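Local structure of gamma-glutamyl-gamma-aminobutyraldehyde dehydrogenase (Burkholderia cenocepacia, 4LIH) at residues K278-V283 and L434-W439; R75-A80 and G193-L198. The protein probably oxidises aldehydes, such as gamma-glutamyl-gamma-aminobutyraldehyde, to the corresponding carboxylic acids with NAD(P)+ as electron acceptor. One frame throughout, in Å; residues are numbered along the deposited sequence.

Contact 1: residues K278-V283 and L434-W439; sequences KSPNIV and LAAAVW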
loop_
_atom_site.group_PDB
_atom_site.type_symbol
_atom_site.label_atom_id
_atom_site.label_comp_id
_atom_site.label_asym_id
_atom_site.label_seq_id
_atom_site.Cartn_x
_atom_site.Cartn_y
_atom_site.Cartn_z
ATOM N N LYS A 278 18.002 -25.446 9.016
ATOM C CA LYS A 278 18.205 -26.826 8.582
ATOM C C LYS A 278 17.146 -27.006 7.511
ATOM O O LYS A 278 16.232 -27.800 7.657
ATOM C CB LYS A 278 18.039 -27.846 9.702
ATOM C CG LYS A 278 18.567 -29.220 9.336
ATOM C CD LYS A 278 20.087 -29.270 9.451
ATOM C CE LYS A 278 20.759 -30.390 8.677
ATOM N NZ LYS A 278 22.212 -30.496 9.027
ATOM N N SER A 279 17.322 -26.205 6.457
ATOM C CA SER A 279 16.275 -25.969 5.462
ATOM C C SER A 279 16.043 -27.218 4.601
ATOM O O SER A 279 16.991 -27.760 4.059
ATOM C CB SER A 279 16.666 -24.810 4.544
ATOM O OG SER A 279 16.810 -23.626 5.299
ATOM N N PRO A 280 14.788 -27.619 4.418
ATOM C CA PRO A 280 14.482 -28.812 3.603
ATOM C C PRO A 280 14.188 -28.461 2.142
ATOM O O PRO A 280 13.579 -27.426 1.857
ATOM C CB PRO A 280 13.238 -29.345 4.284
ATOM C CG PRO A 280 12.516 -28.058 4.625
ATOM C CD PRO A 280 13.620 -27.223 5.227
ATOM N N ASN A 281 14.678 -29.312 1.243
ATOM C CA ASN A 281 14.571 -29.183 -0.204
ATOM C C ASN A 281 13.878 -30.445 -0.711
ATOM O O ASN A 281 14.489 -31.499 -0.745
ATOM C CB ASN A 281 15.979 -29.048 -0.771
ATOM C CG ASN A 281 16.026 -28.754 -2.267
ATOM O OD1 ASN A 281 15.035 -28.400 -2.949
ATOM N ND2 ASN A 281 17.208 -28.950 -2.797
ATOM N N ILE A 282 12.586 -30.312 -1.065
ATOM C CA ILE A 282 11.706 -31.452 -1.348
ATOM C C ILE A 282 11.553 -31.737 -2.842
ATOM O O ILE A 282 11.085 -30.890 -3.577
ATOM C CB ILE A 282 10.309 -31.206 -0.792
ATOM C CG1 ILE A 282 10.420 -30.840 0.704
ATOM C CG2 ILE A 282 9.457 -32.451 -1.090
ATOM C CD1 ILE A 282 9.114 -30.495 1.389
ATOM N N VAL A 283 11.953 -32.919 -3.291
ATOM C CA VAL A 283 11.903 -33.243 -4.726
ATOM C C VAL A 283 10.916 -34.352 -4.936
ATOM O O VAL A 283 11.123 -35.453 -4.466
ATOM C CB VAL A 283 13.253 -33.644 -5.284
ATOM C CG1 VAL A 283 13.188 -33.803 -6.784
ATOM C CG2 VAL A 283 14.291 -32.631 -4.944
ATOM N N LEU A 434 14.096 -21.061 8.385
ATOM C CA LEU A 434 14.655 -19.990 7.557
ATOM C C LEU A 434 14.185 -20.077 6.093
ATOM O O LEU A 434 13.854 -19.062 5.469
ATOM C CB LEU A 434 16.186 -19.957 7.679
ATOM C CG LEU A 434 16.850 -18.702 7.086
ATOM C CD1 LEU A 434 16.199 -17.474 7.733
ATOM C CD2 LEU A 434 18.387 -18.659 7.216
ATOM N N ALA A 435 14.127 -21.297 5.560
ATOM C CA ALA A 435 13.780 -21.472 4.192
ATOM C C ALA A 435 13.399 -22.903 3.952
ATOM O O ALA A 435 13.620 -23.794 4.817
ATOM C CB ALA A 435 14.933 -21.043 3.304
ATOM N N ALA A 436 12.800 -23.098 2.780
ATOM C CA ALA A 436 12.386 -24.402 2.312
ATOM C C ALA A 436 12.204 -24.365 0.799
ATOM O O ALA A 436 12.098 -23.299 0.171
ATOM C CB ALA A 436 11.085 -24.777 3.011
ATOM N N ALA A 437 12.144 -25.537 0.191
ATOM C CA ALA A 437 11.803 -25.610 -1.245
ATOM C C ALA A 437 11.022 -26.846 -1.621
ATOM O O ALA A 437 11.073 -27.844 -0.892
ATOM C CB ALA A 437 13.072 -25.548 -2.050
ATOM N N VAL A 438 10.245 -26.757 -2.722
ATOM C CA VAL A 438 9.538 -27.898 -3.271
ATOM C C VAL A 438 9.664 -27.895 -4.795
ATOM O O VAL A 438 9.654 -26.829 -5.422
ATOM C CB VAL A 438 8.047 -27.992 -2.829
ATOM C CG1 VAL A 438 7.254 -26.730 -3.193
ATOM C CG2 VAL A 438 7.453 -29.282 -3.349
ATOM N N TRP A 439 9.881 -29.090 -5.353
ATOM C CA TRP A 439 9.995 -29.256 -6.812
ATOM C C TRP A 439 8.873 -30.123 -7.328
ATOM O O TRP A 439 8.812 -31.322 -7.007
ATOM C CB TRP A 439 11.331 -29.880 -7.226
ATOM C CG TRP A 439 12.541 -29.064 -6.825
ATOM C CD1 TRP A 439 12.986 -28.857 -5.555
ATOM C CD2 TRP A 439 13.411 -28.295 -7.684
ATOM N NE1 TRP A 439 14.081 -28.077 -5.570
ATOM C CE2 TRP A 439 14.353 -27.673 -6.853
ATOM C CE3 TRP A 439 13.485 -28.091 -9.070
ATOM C CZ2 TRP A 439 15.406 -26.892 -7.357
ATOM C CZ3 TRP A 439 14.496 -27.282 -9.579
ATOM C CH2 TRP A 439 15.441 -26.675 -8.716
HETATM O O HOH W 1 15.743 -23.603 8.101
#
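The indole of Trp439 reaches across to the side-chain amide of Asn281, and NE1 donates to OD1 over 2.8 Å. The oxygen is met on a lone pair and lies close to the ring plane, although amide and indole are turned 50° against each other. Asn281 carries CG anti to its backbone N (chi1 -174°), which swings the carboxamide along its own strand to the indole edge. On the same face CG2 of Val283 lies 4.0 Å from CD1 of Trp439, the two side chains running side by side, and the methyl of Ala437 touches OD1 of Asn281. Three backbone bonds close this tight half: Ala437 N to Pro280 O, Ile282 N to Ala437 O at 2.9 Å, and Trp439 N to Ile282 O at 2.8 Å. Strands 280-283 and 435-439 thus run parallel, 6° apart, as neighbours in the mixed sheet of the aldehyde dehydrogenase domain that carries the catalytic cysteine in this family; strands 314-318 and 457-460 continue it outward, and helix 290-302 covers the indole. On the face of Ile282, contact is thinner, with CB of Ile282 4.3 Å from CG2 of Val438. Toward the N-terminal ends the pairing opens. CG of Pro280 still touches CB of Ala436 at 3.9 Å, but Ser279 OG stands 3.2 Å from Ala435 O, at best a weak hydrogen bond. Here a water bridges the widening gap, accepting from the backbone N of Lys278 and of Leu434 and hydrogen-bonded to OG of Ser279. This looser end faces the probable active site: the side chain of Leu434 comes within about 4 Å of that of Glu274, the predicted active-site residue.

Contact 2: residues R75-A80 and G193-L198; sequences RRAFDA and GNSVVL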
loop_
_atom_site.group_PDB
_atom_site.type_symbol
_atom_site.label_atom_id
_atom_site.label_comp_id
_atom_site.label_asym_id
_atom_site.label_seq_id
_atom_site.Cartn_x
_atom_site.Cartn_y
_atom_site.Cartn_z
ATOM N N ARG A 75 25.783 8.843 17.890
ATOM C CA ARG A 75 24.773 9.555 18.663
ATOM C C ARG A 75 24.848 11.038 18.309
ATOM O O ARG A 75 23.820 11.696 18.054
ATOM C CB ARG A 75 25.005 9.351 20.160
ATOM C CG ARG A 75 24.152 10.236 21.080
ATOM C CD ARG A 75 22.662 10.203 20.679
ATOM N NE ARG A 75 22.215 8.870 20.807
ATOM C CZ ARG A 75 21.122 8.317 20.290
ATOM N NH1 ARG A 75 20.226 8.979 19.566
ATOM N NH2 ARG A 75 20.966 7.037 20.513
ATOM N N ARG A 76 26.072 11.561 18.273
ATOM C CA ARG A 76 26.250 12.988 18.022
ATOM C C ARG A 76 25.738 13.329 16.637
ATOM O O ARG A 76 24.965 14.287 16.457
ATOM C CB ARG A 76 27.721 13.370 18.127
ATOM C CG ARG A 76 27.981 14.859 17.943
ATOM C CD ARG A 76 29.438 15.111 17.576
ATOM N NE ARG A 76 29.711 14.590 16.239
ATOM C CZ ARG A 76 30.720 13.782 15.910
ATOM N NH1 ARG A 76 31.594 13.345 16.825
ATOM N NH2 ARG A 76 30.848 13.403 14.639
ATOM N N ALA A 77 26.110 12.501 15.671
ATOM C CA ALA A 77 25.753 12.783 14.293
ATOM C C ALA A 77 24.247 12.637 14.062
ATOM O O ALA A 77 23.692 13.398 13.276
ATOM C CB ALA A 77 26.504 11.880 13.338
ATOM N N PHE A 78 23.614 11.656 14.711
ATOM C CA PHE A 78 22.170 11.508 14.556
ATOM C C PHE A 78 21.398 12.699 15.159
ATOM O O PHE A 78 20.493 13.288 14.540
ATOM C CB PHE A 78 21.652 10.235 15.204
ATOM C CG PHE A 78 20.194 10.040 14.986
ATOM C CD1 PHE A 78 19.717 9.592 13.765
ATOM C CD2 PHE A 78 19.278 10.349 15.995
ATOM C CE1 PHE A 78 18.358 9.469 13.561
ATOM C CE2 PHE A 78 17.947 10.244 15.785
ATOM C CZ PHE A 78 17.485 9.757 14.583
ATOM N N ASP A 79 21.763 13.025 16.390
ATOM C CA ASP A 79 21.057 14.079 17.123
ATOM C C ASP A 79 21.275 15.436 16.455
ATOM O O ASP A 79 20.409 16.321 16.565
ATOM C CB ASP A 79 21.453 14.090 18.620
ATOM C CG ASP A 79 20.957 12.859 19.375
ATOM O OD1 ASP A 79 19.986 12.187 18.980
ATOM O OD2 ASP A 79 21.531 12.520 20.436
ATOM N N ALA A 80 22.387 15.591 15.732
ATOM C CA ALA A 80 22.708 16.809 14.949
ATOM C C ALA A 80 22.033 16.845 13.588
ATOM O O ALA A 80 21.994 17.888 12.942
ATOM C CB ALA A 80 24.221 16.959 14.751
ATOM N N GLY A 193 18.113 7.031 7.595
ATOM C CA GLY A 193 18.609 8.228 8.315
ATOM C C GLY A 193 19.343 7.886 9.599
ATOM O O GLY A 193 19.945 8.760 10.230
ATOM N N ASN A 194 19.395 6.612 9.951
ATOM C CA ASN A 194 20.186 6.203 11.121
ATOM C C ASN A 194 21.706 6.359 11.011
ATOM O O ASN A 194 22.284 6.386 9.918
ATOM C CB ASN A 194 19.857 4.781 11.504
ATOM C CG ASN A 194 18.391 4.565 11.691
ATOM O OD1 ASN A 194 17.812 4.984 12.695
ATOM N ND2 ASN A 194 17.767 3.877 10.734
ATOM N N SER A 195 22.341 6.509 12.178
ATOM C CA SER A 195 23.768 6.285 12.343
ATOM C C SER A 195 24.010 4.819 12.648
ATOM O O SER A 195 23.198 4.157 13.352
ATOM C CB SER A 195 24.308 7.158 13.450
ATOM O OG SER A 195 24.198 8.479 13.056
ATOM N N VAL A 196 25.086 4.310 12.090
ATOM C CA VAL A 196 25.447 2.898 12.214
ATOM C C VAL A 196 26.844 2.663 12.813
ATOM O O VAL A 196 27.840 3.298 12.419
ATOM C CB VAL A 196 25.327 2.199 10.853
ATOM C CG1 VAL A 196 25.850 0.747 10.895
ATOM C CG2 VAL A 196 23.874 2.223 10.419
ATOM N N VAL A 197 26.883 1.728 13.757
ATOM C CA VAL A 197 28.120 1.125 14.241
ATOM C C VAL A 197 28.097 -0.353 13.840
ATOM O O VAL A 197 27.289 -1.160 14.330
ATOM C CB VAL A 197 28.285 1.338 15.734
ATOM C CG1 VAL A 197 29.659 0.851 16.187
ATOM C CG2 VAL A 197 28.118 2.836 16.052
ATOM N N LEU A 198 28.972 -0.686 12.901
ATOM C CA LEU A 198 29.094 -2.042 12.404
ATOM C C LEU A 198 30.291 -2.775 13.059
ATOM O O LEU A 198 31.391 -2.236 13.141
ATOM C CB LEU A 198 29.267 -2.021 10.912
ATOM C CG LEU A 198 29.519 -3.315 10.128
ATOM C CD1 LEU A 198 28.253 -4.082 10.019
ATOM C CD2 LEU A 198 30.022 -2.920 8.741
#
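Phe78 and Ser195 meet where helix 64-80 passes the start of strand 195-199, and van der Waals contact does most of the joining. CB of Phe78 lies 3.8 Å from OG of Ser195, while the methyl of Ala77 approaches the same hydroxyl at 4.1 Å. With CG anti to the backbone N (chi1 -177°), the phenyl ring leans along the loop before the strand. Its edge, through CD1, comes 3.6 Å from the carbonyl O of Gly193, which lies near the ring plane, as suits a weakly polar C-H facing an oxygen. Gly193 itself ends helix 178-191 in a Schellman motif, with positive phi (108°).

Polar interactions link the helix to its surroundings. Ser195 OG hydrogen-bonds to the backbone O of Ala74, one turn back from Phe78. Within the helix, Arg75 NH1 forms a salt bridge with OD1 of Asp79 (3.3 Å), and its other nitrogens pair with Asp243 and Asp245.

Helix 64-80 thereby lies against the sheet of the Rossmann-like domain that probably binds NAD(P)+, as in other aldehyde dehydrogenases, at strand 195-199, which is parallel to both 157-172 and 225-227; Phe78 also packs on Pro165 of strand 157-172 and on Arg454 of a second subunit.

From the N terminus, helix 64-80 supplies the first half of contact 2, and the chain then runs through 112 residues, largely helical, before strand 195-199 closes that loop. Strands 246-250 and 270-274 continue the same sheet, after which 278-283 opens contact 1. A further 150 residues, holding strands 314-318 and 411-417 of the second sheet, separate it from its partner 434-439. The two loops follow in series, neither nesting nor crossing. Contact 2 packs the end of helix 64-80 on the start of an inner strand of one mixed sheet, whereas contact 1 joins two strands inside the other. Their centres are 39 Å apart, on opposite sides of the chain's centre.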